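PDB 4XBZ: EvdO1 from Micromonospora carbonacea, which probably acts as a non-haem iron, 2-oxoglutarate-dependent oxygenase of the phytanoyl-CoA dioxygenase family, catalysing an oxidative cyclisation in orthosomycin biosynthesis. Local coordinates for residues V147-P151 with A152-R156; Y261-A264 with E265-W268; Q307-E310 with S311-H314. One frame throughout, in Å; residues are numbered along the deposited sequence.

Interaction 1 lies on one side of the chain's centre, interactions 2 and 3 on the other, with centres 32 and 41 Å from that of interaction 1. The bound nickel, held by His160, Asp162 and His244, lies about 11 Å from the side chain of Lys149 in interaction 1 and also about 11 Å from that of Arg262 in interaction 2. Interactions 2 and 3 are neighbours, their centres 11 Å apart: Leu312 CD2 packs on Glu265 CA at 4.1 Å. Asn138 ties the two together, its ND2 bonding to Glu265 OE1 and its OD1 accepting from Ala309 N. Both also touch the second subunit.

Interaction 1 (V147-P151 with A152-R156); sequences VFKTP and AGAPR
The hydroxyl of Thr150 sits over one face of the Gly153 peptide carbonyl. Its OG1 donates to Gly153 O at 2.8 Å from above the carbonyl plane, 53° out of it, rather than from the rim of the group. The Thr150 carbonyl is met differently: Gly153 N reaches Thr150 O at 2.7 Å, with the N-H pointing fairly straight at the oxygen (155°) but tilted from the carbonyl plane. The Gly153 N bond closes a type I beta turn running from Thr150 through Pro151 and Ala152 to Gly153, and the hydroxyl bond braces its two ends. What lets the hydroxyl lean inward is its first torsion of 52°, which sets OG1 between the backbone N and the carbonyl carbon of its own residue. Gly153 has backbone angles at which a CB would be jammed against the preceding carbonyl oxygen, so a glycine suits this corner. Just past the turn the chain comes back alongside itself, and the methyl of Ala154 meets Lys149 CB at 3.8 Å, with Thr150 OG1 at 4.1 Å from the same Ala154 CB. A valine at Thr150 would probably leave Gly153 O without its hydroxyl donor and let the turn depend on the Gly153 N bond alone. The turn forms part of the loop between strand 139-147 and strand 157-160. Backbone hydrogen bonds join Lys149 to Gln253, Pro151 to Gly251 and Ala154 to Val249, tying this loop, which passes from one sheet to the other, to the connection between strands 244-246 and 256-263.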
ATOM      1  N   VAL A 147      -8.350  11.886 -21.115  1.00 29.07           N
ATOM      2  CA  VAL A 147      -9.409  12.862 -20.876  1.00 26.71           C
ATOM      3  C   VAL A 147      -8.902  14.250 -21.231  1.00 29.40           C
ATOM      4  O   VAL A 147      -7.740  14.590 -20.977  1.00 28.33           O
ATOM      5  CB  VAL A 147      -9.898  12.839 -19.415  1.00 28.55           C
ATOM      6  CG1 VAL A 147     -11.013  13.861 -19.196  1.00 25.86           C
ATOM      7  CG2 VAL A 147     -10.384  11.446 -19.034  1.00 30.94           C
ATOM      8  N   PHE A 148      -9.780  15.050 -21.824  1.00 30.18           N
ATOM      9  CA  PHE A 148      -9.430  16.394 -22.287  1.00 31.31           C
ATOM     10  C   PHE A 148     -10.707  17.206 -22.313  1.00 34.49           C
ATOM     11  O   PHE A 148     -11.784  16.656 -22.537  1.00 31.76           O
ATOM     12  CB  PHE A 148      -8.785  16.342 -23.671  1.00 30.27           C
ATOM     13  CG  PHE A 148      -9.542  15.476 -24.640  1.00 33.23           C
ATOM     14  CD1 PHE A 148      -9.370  14.093 -24.639  1.00 30.60           C
ATOM     15  CD2 PHE A 148     -10.465  16.034 -25.513  1.00 28.44           C
ATOM     16  CE1 PHE A 148     -10.095  13.280 -25.506  1.00 28.79           C
ATOM     17  CE2 PHE A 148     -11.189  15.233 -26.380  1.00 32.17           C
ATOM     18  CZ  PHE A 148     -11.006  13.851 -26.375  1.00 33.70           C
ATOM     19  N   LYS A 149     -10.624  18.509 -22.084  1.00 37.36           N
ATOM     20  CA  LYS A 149     -11.860  19.268 -22.133  1.00 36.28           C
ATOM     21  C   LYS A 149     -11.977  20.125 -23.379  1.00 34.01           C
ATOM     22  O   LYS A 149     -11.059  20.208 -24.197  1.00 34.85           O
ATOM     23  CB  LYS A 149     -12.015  20.125 -20.880  1.00 40.83           C
ATOM     24  CG  LYS A 149     -10.779  20.833 -20.452  1.00 38.25           C
ATOM     25  CD  LYS A 149     -10.927  21.312 -19.011  1.00 42.48           C
ATOM     26  CE  LYS A 149     -11.388  20.181 -18.107  1.00 44.35           C
ATOM     27  NZ  LYS A 149     -11.251  20.519 -16.675  1.00 35.75           N
ATOM     28  N   THR A 150     -13.145  20.739 -23.514  1.00 36.67           N
ATOM     29  CA  THR A 150     -13.492  21.544 -24.671  1.00 36.19           C
ATOM     30  C   THR A 150     -13.143  23.011 -24.422  1.00 35.92           C
ATOM     31  O   THR A 150     -13.865  23.707 -23.707  1.00 35.18           O
ATOM     32  CB  THR A 150     -14.990  21.409 -24.997  1.00 33.77           C
ATOM     33  OG1 THR A 150     -15.765  21.665 -23.819  1.00 34.06           O
ATOM     34  CG2 THR A 150     -15.302  20.024 -25.449  1.00 37.87           C
ATOM     35  N   PRO A 151     -12.042  23.487 -25.021  1.00 36.68           N
ATOM     36  CA  PRO A 151     -11.484  24.819 -24.735  1.00 38.13           C
ATOM     37  C   PRO A 151     -12.454  25.995 -24.966  1.00 35.18           C
ATOM     38  O   PRO A 151     -12.226  27.055 -24.402  1.00 34.68           O
ATOM     39  CB  PRO A 151     -10.278  24.910 -25.687  1.00 33.47           C
ATOM     40  CG  PRO A 151     -10.527  23.892 -26.728  1.00 40.97           C
ATOM     41  CD  PRO A 151     -11.281  22.783 -26.065  1.00 37.65           C
ATOM     42  N   ALA A 152     -13.514  25.817 -25.751  1.00 34.09           N
ATOM     43  CA  ALA A 152     -14.515  26.873 -25.910  1.00 37.16           C
ATOM     44  C   ALA A 152     -15.330  27.025 -24.634  1.00 39.75           C
ATOM     45  O   ALA A 152     -16.127  27.956 -24.496  1.00 39.65           O
ATOM     46  CB  ALA A 152     -15.440  26.584 -27.092  1.00 33.03           C
ATOM     47  N   GLY A 153     -15.136  26.097 -23.705  1.00 35.99           N
ATOM     48  CA  GLY A 153     -15.832  26.144 -22.439  1.00 35.46           C
ATOM     49  C   GLY A 153     -16.219  24.760 -21.971  1.00 32.63           C
ATOM     50  O   GLY A 153     -16.885  24.025 -22.690  1.00 38.34           O
ATOM     51  N   ALA A 154     -15.798  24.406 -20.760  1.00 33.81           N
ATOM     52  CA  ALA A 154     -16.144  23.120 -20.159  1.00 34.83           C
ATOM     53  C   ALA A 154     -16.992  23.322 -18.909  1.00 37.05           C
ATOM     54  O   ALA A 154     -16.715  24.208 -18.090  1.00 33.00           O
ATOM     55  CB  ALA A 154     -14.892  22.338 -19.822  1.00 34.70           C
ATOM     56  N   PRO A 155     -18.032  22.495 -18.749  1.00 32.77           N
ATOM     57  CA  PRO A 155     -18.860  22.594 -17.545  1.00 34.20           C
ATOM     58  C   PRO A 155     -18.114  22.146 -16.273  1.00 40.15           C
ATOM     59  O   PRO A 155     -17.110  21.415 -16.322  1.00 35.33           O
ATOM     60  CB  PRO A 155     -20.028  21.656 -17.850  1.00 33.08           C
ATOM     61  CG  PRO A 155     -19.470  20.657 -18.768  1.00 32.98           C
ATOM     62  CD  PRO A 155     -18.440  21.380 -19.611  1.00 34.00           C
ATOM     63  N   ARG A 156     -18.620  22.602 -15.135  1.00 38.56           N
ATOM     64  CA  ARG A 156     -18.112  22.207 -13.827  1.00 36.69           C
ATOM     65  C   ARG A 156     -18.043  20.673 -13.632  1.00 37.13           C
ATOM     66  O   ARG A 156     -18.962  19.938 -14.026  1.00 32.27           O
ATOM     67  CB  ARG A 156     -18.994  22.848 -12.760  1.00 34.92           C
ATOM     68  CG  ARG A 156     -18.708  22.427 -11.352  1.00 39.97           C
ATOM     69  CD  ARG A 156     -19.747  23.021 -10.429  1.00 41.05           C
ATOM     70  NE  ARG A 156     -19.488  22.667  -9.044  1.00 40.37           N
ATOM     71  CZ  ARG A 156     -20.227  23.072  -8.023  1.00 46.37           C
ATOM     72  NH1 ARG A 156     -21.283  23.850  -8.239  1.00 47.88           N
ATOM     73  NH2 ARG A 156     -19.905  22.703  -6.783  1.00 46.99           N
TER

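Interaction 2 (Y261-A264 with E265-W268); sequences YRPA and EVEW
Glu265 doubles back over Pro263 because CG stands between its backbone N and carbonyl carbon (chi1 75°) and the chain then bends again at chi2, -88°. The folded carboxylate ends beside the proline ring, with OE1 3.7 Å from Pro263 CB and OE2 equally near. Asn138 ND2 holds OE1 there by a hydrogen bond. Val266 also packs against this ring: its CG2 branch rests 3.8 Å from Pro263 CB, with Pro263 CG nearly as close, the two side chains pointing the same way. Glu267 also bends at chi2, and this brings its OE2 to 3.7 Å from Arg262 CD. Arg262 NE is 4.3 Å from Glu267 OE2, beyond a salt bridge, and the oxygen lies well out of the guanidinium plane, so no N-H points at it; the guanidinium and carboxylate planes are turned 66° from one another. Each has firmer partners: Glu267 OE2 accepts from His273 ND1, while Arg262 bridges to Glu260 and gives hydrogen bonds to the carbonyls of Ala163 and Gly164, just after the nickel ligand Asp162. In the backbone, Glu267 N meets Pro263 O at 3.2 Å, and a weak bond from Val266 N shares that oxygen. The next helical bond runs from Trp268 N to Ala264 O at 2.8 Å. Tyr202 of the second subunit packs on Glu265 and Trp268. Pro263 thus ends strand 256-263 and occupies the N-cap of helix 264-270, where an inner strand of the major sheet of the double-stranded beta helix runs straight into a helix.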
ATOM      1  N   TYR A 261      -4.915   1.379 -11.643  1.00 25.82           N
ATOM      2  CA  TYR A 261      -4.315   0.129 -11.214  1.00 23.13           C
ATOM      3  C   TYR A 261      -5.095  -0.413 -10.031  1.00 25.00           C
ATOM      4  O   TYR A 261      -5.630   0.367  -9.251  1.00 25.13           O
ATOM      5  CB  TYR A 261      -2.853   0.336 -10.836  1.00 24.08           C
ATOM      6  CG  TYR A 261      -2.002   0.873 -11.961  1.00 25.75           C
ATOM      7  CD1 TYR A 261      -1.854   2.240 -12.150  1.00 23.54           C
ATOM      8  CD2 TYR A 261      -1.356   0.009 -12.848  1.00 27.90           C
ATOM      9  CE1 TYR A 261      -1.075   2.745 -13.171  1.00 25.34           C
ATOM     10  CE2 TYR A 261      -0.577   0.502 -13.882  1.00 28.49           C
ATOM     11  CZ  TYR A 261      -0.442   1.875 -14.039  1.00 29.69           C
ATOM     12  OH  TYR A 261       0.325   2.377 -15.062  1.00 27.79           O
ATOM     13  N   ARG A 262      -5.188  -1.739  -9.925  1.00 25.76           N
ATOM     14  CA  ARG A 262      -5.739  -2.411  -8.745  1.00 21.06           C
ATOM     15  C   ARG A 262      -4.893  -3.642  -8.397  1.00 24.64           C
ATOM     16  O   ARG A 262      -4.151  -4.149  -9.239  1.00 25.00           O
ATOM     17  CB  ARG A 262      -7.189  -2.840  -8.978  1.00 22.28           C
ATOM     18  CG  ARG A 262      -8.135  -1.720  -9.288  1.00 23.61           C
ATOM     19  CD  ARG A 262      -9.587  -2.194  -9.450  1.00 22.86           C
ATOM     20  NE  ARG A 262     -10.436  -1.096  -9.905  1.00 22.92           N
ATOM     21  CZ  ARG A 262     -11.588  -0.728  -9.347  1.00 30.44           C
ATOM     22  NH1 ARG A 262     -12.081  -1.386  -8.297  1.00 25.94           N
ATOM     23  NH2 ARG A 262     -12.257   0.306  -9.852  1.00 27.18           N
ATOM     24  N   PRO A 263      -5.000  -4.138  -7.157  1.00 24.96           N
ATOM     25  CA  PRO A 263      -4.286  -5.390  -6.865  1.00 24.49           C
ATOM     26  C   PRO A 263      -4.971  -6.595  -7.504  1.00 21.45           C
ATOM     27  O   PRO A 263      -6.200  -6.652  -7.509  1.00 21.35           O
ATOM     28  CB  PRO A 263      -4.330  -5.470  -5.328  1.00 25.19           C
ATOM     29  CG  PRO A 263      -4.576  -4.037  -4.881  1.00 22.53           C
ATOM     30  CD  PRO A 263      -5.511  -3.501  -5.930  1.00 21.38           C
ATOM     31  N   ALA A 264      -4.195  -7.528  -8.052  1.00 22.07           N
ATOM     32  CA  ALA A 264      -4.764  -8.754  -8.633  1.00 27.54           C
ATOM     33  C   ALA A 264      -5.616  -9.558  -7.646  1.00 26.66           C
ATOM     34  O   ALA A 264      -6.685 -10.062  -8.009  1.00 27.13           O
ATOM     35  CB  ALA A 264      -3.661  -9.647  -9.201  1.00 29.99           C
ATOM     36  N   GLU A 265      -5.165  -9.678  -6.402  1.00 23.51           N
ATOM     37  CA  GLU A 265      -5.915 -10.498  -5.456  1.00 26.24           C
ATOM     38  C   GLU A 265      -7.240  -9.830  -5.087  1.00 26.25           C
ATOM     39  O   GLU A 265      -8.180 -10.504  -4.674  1.00 31.21           O
ATOM     40  CB  GLU A 265      -5.100 -10.797  -4.184  1.00 25.16           C
ATOM     41  CG  GLU A 265      -4.959  -9.626  -3.213  1.00 25.99           C
ATOM     42  CD  GLU A 265      -3.773  -8.741  -3.530  1.00 25.47           C
ATOM     43  OE1 GLU A 265      -3.200  -8.873  -4.642  1.00 24.36           O
ATOM     44  OE2 GLU A 265      -3.406  -7.916  -2.664  1.00 25.23           O
ATOM     45  N   VAL A 266      -7.317  -8.513  -5.227  1.00 24.37           N
ATOM     46  CA  VAL A 266      -8.555  -7.799  -4.928  1.00 23.08           C
ATOM     47  C   VAL A 266      -9.560  -8.025  -6.051  1.00 25.44           C
ATOM     48  O   VAL A 266     -10.734  -8.301  -5.791  1.00 28.08           O
ATOM     49  CB  VAL A 266      -8.314  -6.282  -4.729  1.00 28.04           C
ATOM     50  CG1 VAL A 266      -9.630  -5.481  -4.844  1.00 24.17           C
ATOM     51  CG2 VAL A 266      -7.576  -6.014  -3.393  1.00 24.80           C
ATOM     52  N   GLU A 267      -9.096  -7.907  -7.296  1.00 23.68           N
ATOM     53  CA  GLU A 267      -9.945  -8.197  -8.454  1.00 27.43           C
ATOM     54  C   GLU A 267     -10.409  -9.642  -8.419  1.00 28.06           C
ATOM     55  O   GLU A 267     -11.590  -9.937  -8.627  1.00 27.57           O
ATOM     56  CB  GLU A 267      -9.217  -7.921  -9.775  1.00 25.57           C
ATOM     57  CG  GLU A 267      -9.362  -6.472 -10.275  1.00 25.75           C
ATOM     58  CD  GLU A 267     -10.649  -6.240 -11.039  1.00 29.21           C
ATOM     59  OE1 GLU A 267     -11.411  -7.209 -11.253  1.00 36.44           O
ATOM     60  OE2 GLU A 267     -10.907  -5.091 -11.429  1.00 30.22           O
ATOM     61  N   TRP A 268      -9.467 -10.534  -8.144  1.00 26.09           N
ATOM     62  CA  TRP A 268      -9.761 -11.950  -8.082  1.00 28.89           C
ATOM     63  C   TRP A 268     -10.942 -12.234  -7.164  1.00 26.69           C
ATOM     64  O   TRP A 268     -11.835 -12.963  -7.558  1.00 32.74           O
ATOM     65  CB  TRP A 268      -8.515 -12.719  -7.642  1.00 34.01           C
ATOM     66  CG  TRP A 268      -8.749 -14.152  -7.326  1.00 38.67           C
ATOM     67  CD1 TRP A 268      -9.341 -15.098  -8.130  1.00 38.29           C
ATOM     68  CD2 TRP A 268      -8.382 -14.823  -6.117  1.00 40.37           C
ATOM     69  NE1 TRP A 268      -9.365 -16.313  -7.482  1.00 40.27           N
ATOM     70  CE2 TRP A 268      -8.782 -16.168  -6.244  1.00 45.45           C
ATOM     71  CE3 TRP A 268      -7.748 -14.415  -4.931  1.00 38.70           C
ATOM     72  CZ2 TRP A 268      -8.569 -17.108  -5.225  1.00 47.02           C
ATOM     73  CZ3 TRP A 268      -7.540 -15.350  -3.925  1.00 34.31           C
ATOM     74  CH2 TRP A 268      -7.948 -16.674  -4.078  1.00 34.88           C
TER

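Interaction 3 (Q307-E310 with S311-H314); sequences QPAE and SLRH
A short 3-10 turn over Glu310 to Leu312, in the tail beyond helix 275-293, folds Arg313 back across Gln307, Pro308 and Glu310. Arg313 N closes the turn by donating to Glu310 O at 3.0 Å. Its side chain, extended from CG to NE, grips the Pro308 carbonyl side-on: NE reaches Pro308 O at 2.9 Å and NH2 reaches the same oxygen at 3.1 Å, so a single acceptor takes two bonds from the guanidinium. Gln307 OE1 lies at the edge of the Arg313 guanidinium, near its plane, facing NH2; the modelled separation there is too short to be trusted, and the bond from NH1 is weak. The Glu310 carboxylate lies over one face, its plane 24° from that of the guanidinium, with OE1 3.3 Å from Arg313 NE. This salt bridge is one of charge alone, as no N-H points at the oxygen. Pro308 CD covers the opposite face, offset toward its rim, while Pro308 CG packs on Arg313 CG at 3.9 Å. Gln282 of helix 275-293 secures the end of the turn, bonding to Leu312 O and His314 N, and Asn138, just before strand 139-147, takes Ala309 N. From the second subunit, Glu199 accepts from Glu310 N and Tyr202 packs on Ala309 and Leu312, so the turn is wedged between helix 275-293 and the partner chain.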
ATOM      1  N   GLN A 307       6.743  -8.979 -10.766  1.00 30.86           N
ATOM      2  CA  GLN A 307       6.870 -10.250 -10.044  1.00 31.57           C
ATOM      3  C   GLN A 307       5.767 -10.434  -9.005  1.00 29.61           C
ATOM      4  O   GLN A 307       5.984 -10.233  -7.824  1.00 26.21           O
ATOM      5  CB  GLN A 307       8.242 -10.344  -9.350  1.00 29.91           C
ATOM      6  CG  GLN A 307       9.449 -10.373 -10.304  1.00 37.08           C
ATOM      7  CD  GLN A 307       9.488 -11.624 -11.186  1.00 42.41           C
ATOM      8  OE1 GLN A 307       8.912 -12.662 -10.844  1.00 44.73           O
ATOM      9  NE2 GLN A 307      10.159 -11.521 -12.334  1.00 36.30           N
ATOM     10  N   PRO A 308       4.565 -10.801  -9.446  1.00 29.68           N
ATOM     11  CA  PRO A 308       3.523 -11.014  -8.441  1.00 28.75           C
ATOM     12  C   PRO A 308       3.663 -12.365  -7.761  1.00 27.02           C
ATOM     13  O   PRO A 308       4.469 -13.166  -8.209  1.00 32.64           O
ATOM     14  CB  PRO A 308       2.233 -10.940  -9.259  1.00 26.44           C
ATOM     15  CG  PRO A 308       2.634 -11.246 -10.626  1.00 28.70           C
ATOM     16  CD  PRO A 308       4.027 -10.766 -10.808  1.00 26.51           C
ATOM     17  N   ALA A 309       2.907 -12.605  -6.696  1.00 27.65           N
ATOM     18  CA  ALA A 309       2.882 -13.929  -6.072  1.00 32.94           C
ATOM     19  C   ALA A 309       2.527 -14.993  -7.111  1.00 31.97           C
ATOM     20  O   ALA A 309       1.743 -14.717  -8.019  1.00 30.61           O
ATOM     21  CB  ALA A 309       1.900 -13.961  -4.928  1.00 32.20           C
ATOM     22  N   GLU A 310       3.100 -16.195  -6.973  1.00 32.74           N
ATOM     23  CA  GLU A 310       2.978 -17.234  -8.000  1.00 33.02           C
ATOM     24  C   GLU A 310       1.536 -17.635  -8.263  1.00 30.56           C
ATOM     25  O   GLU A 310       1.140 -17.741  -9.415  1.00 35.20           O
ATOM     26  CB  GLU A 310       3.789 -18.484  -7.635  1.00 40.66           C
ATOM     27  CG  GLU A 310       5.300 -18.272  -7.491  1.00 48.17           C
ATOM     28  CD  GLU A 310       5.989 -17.885  -8.798  1.00 51.92           C
ATOM     29  OE1 GLU A 310       5.387 -18.095  -9.873  1.00 52.93           O
ATOM     30  OE2 GLU A 310       7.135 -17.372  -8.751  1.00 52.12           O
ATOM     31  N   SER A 311       0.739 -17.829  -7.217  1.00 28.05           N
ATOM     32  CA  SER A 311      -0.663 -18.223  -7.405  1.00 31.61           C
ATOM     33  C   SER A 311      -1.521 -17.141  -8.095  1.00 32.62           C
ATOM     34  O   SER A 311      -2.745 -17.276  -8.207  1.00 33.14           O
ATOM     35  CB  SER A 311      -1.301 -18.567  -6.065  1.00 28.01           C
ATOM     36  OG  SER A 311      -1.437 -17.381  -5.289  1.00 32.79           O
ATOM     37  N   LEU A 312      -0.880 -16.058  -8.518  1.00 33.38           N
ATOM     38  CA  LEU A 312      -1.569 -14.970  -9.196  1.00 36.52           C
ATOM     39  C   LEU A 312      -0.903 -14.600 -10.524  1.00 36.95           C
ATOM     40  O   LEU A 312      -1.239 -13.583 -11.127  1.00 36.39           O
ATOM     41  CB  LEU A 312      -1.628 -13.748  -8.292  1.00 31.14           C
ATOM     42  CG  LEU A 312      -2.531 -13.846  -7.067  1.00 30.18           C
ATOM     43  CD1 LEU A 312      -2.029 -12.900  -6.005  1.00 25.06           C
ATOM     44  CD2 LEU A 312      -3.946 -13.505  -7.448  1.00 26.46           C
ATOM     45  N   ARG A 313       0.060 -15.399 -10.968  1.00 32.36           N
ATOM     46  CA  ARG A 313       0.521 -15.272 -12.339  1.00 33.61           C
ATOM     47  C   ARG A 313      -0.454 -16.047 -13.210  1.00 37.68           C
ATOM     48  O   ARG A 313      -0.708 -17.229 -12.982  1.00 41.09           O
ATOM     49  CB  ARG A 313       1.950 -15.769 -12.487  1.00 30.33           C
ATOM     50  CG  ARG A 313       2.886 -14.978 -11.608  1.00 32.39           C
ATOM     51  CD  ARG A 313       4.215 -15.663 -11.409  1.00 36.51           C
ATOM     52  NE  ARG A 313       5.077 -14.856 -10.549  1.00 37.01           N
ATOM     53  CZ  ARG A 313       6.263 -14.374 -10.908  1.00 41.95           C
ATOM     54  NH1 ARG A 313       6.759 -14.638 -12.114  1.00 45.34           N
ATOM     55  NH2 ARG A 313       6.962 -13.637 -10.052  1.00 35.92           N
ATOM     56  N   HIS A 314      -1.042 -15.356 -14.176  1.00 38.53           N
ATOM     57  CA  HIS A 314      -2.103 -15.915 -14.995  1.00 37.24           C
ATOM     58  C   HIS A 314      -1.875 -15.600 -16.465  1.00 38.20           C
ATOM     59  O   HIS A 314      -2.715 -15.887 -17.315  1.00 38.27           O
ATOM     60  CB  HIS A 314      -3.457 -15.373 -14.545  1.00 35.99           C
ATOM     61  CG  HIS A 314      -3.864 -15.828 -13.180  1.00 40.31           C
ATOM     62  ND1 HIS A 314      -4.035 -17.158 -12.861  1.00 43.97           N
ATOM     63  CD2 HIS A 314      -4.140 -15.131 -12.052  1.00 35.67           C
ATOM     64  CE1 HIS A 314      -4.389 -17.262 -11.593  1.00 42.36           C
ATOM     65  NE2 HIS A 314      -4.463 -16.046 -11.081  1.00 42.70           N
TER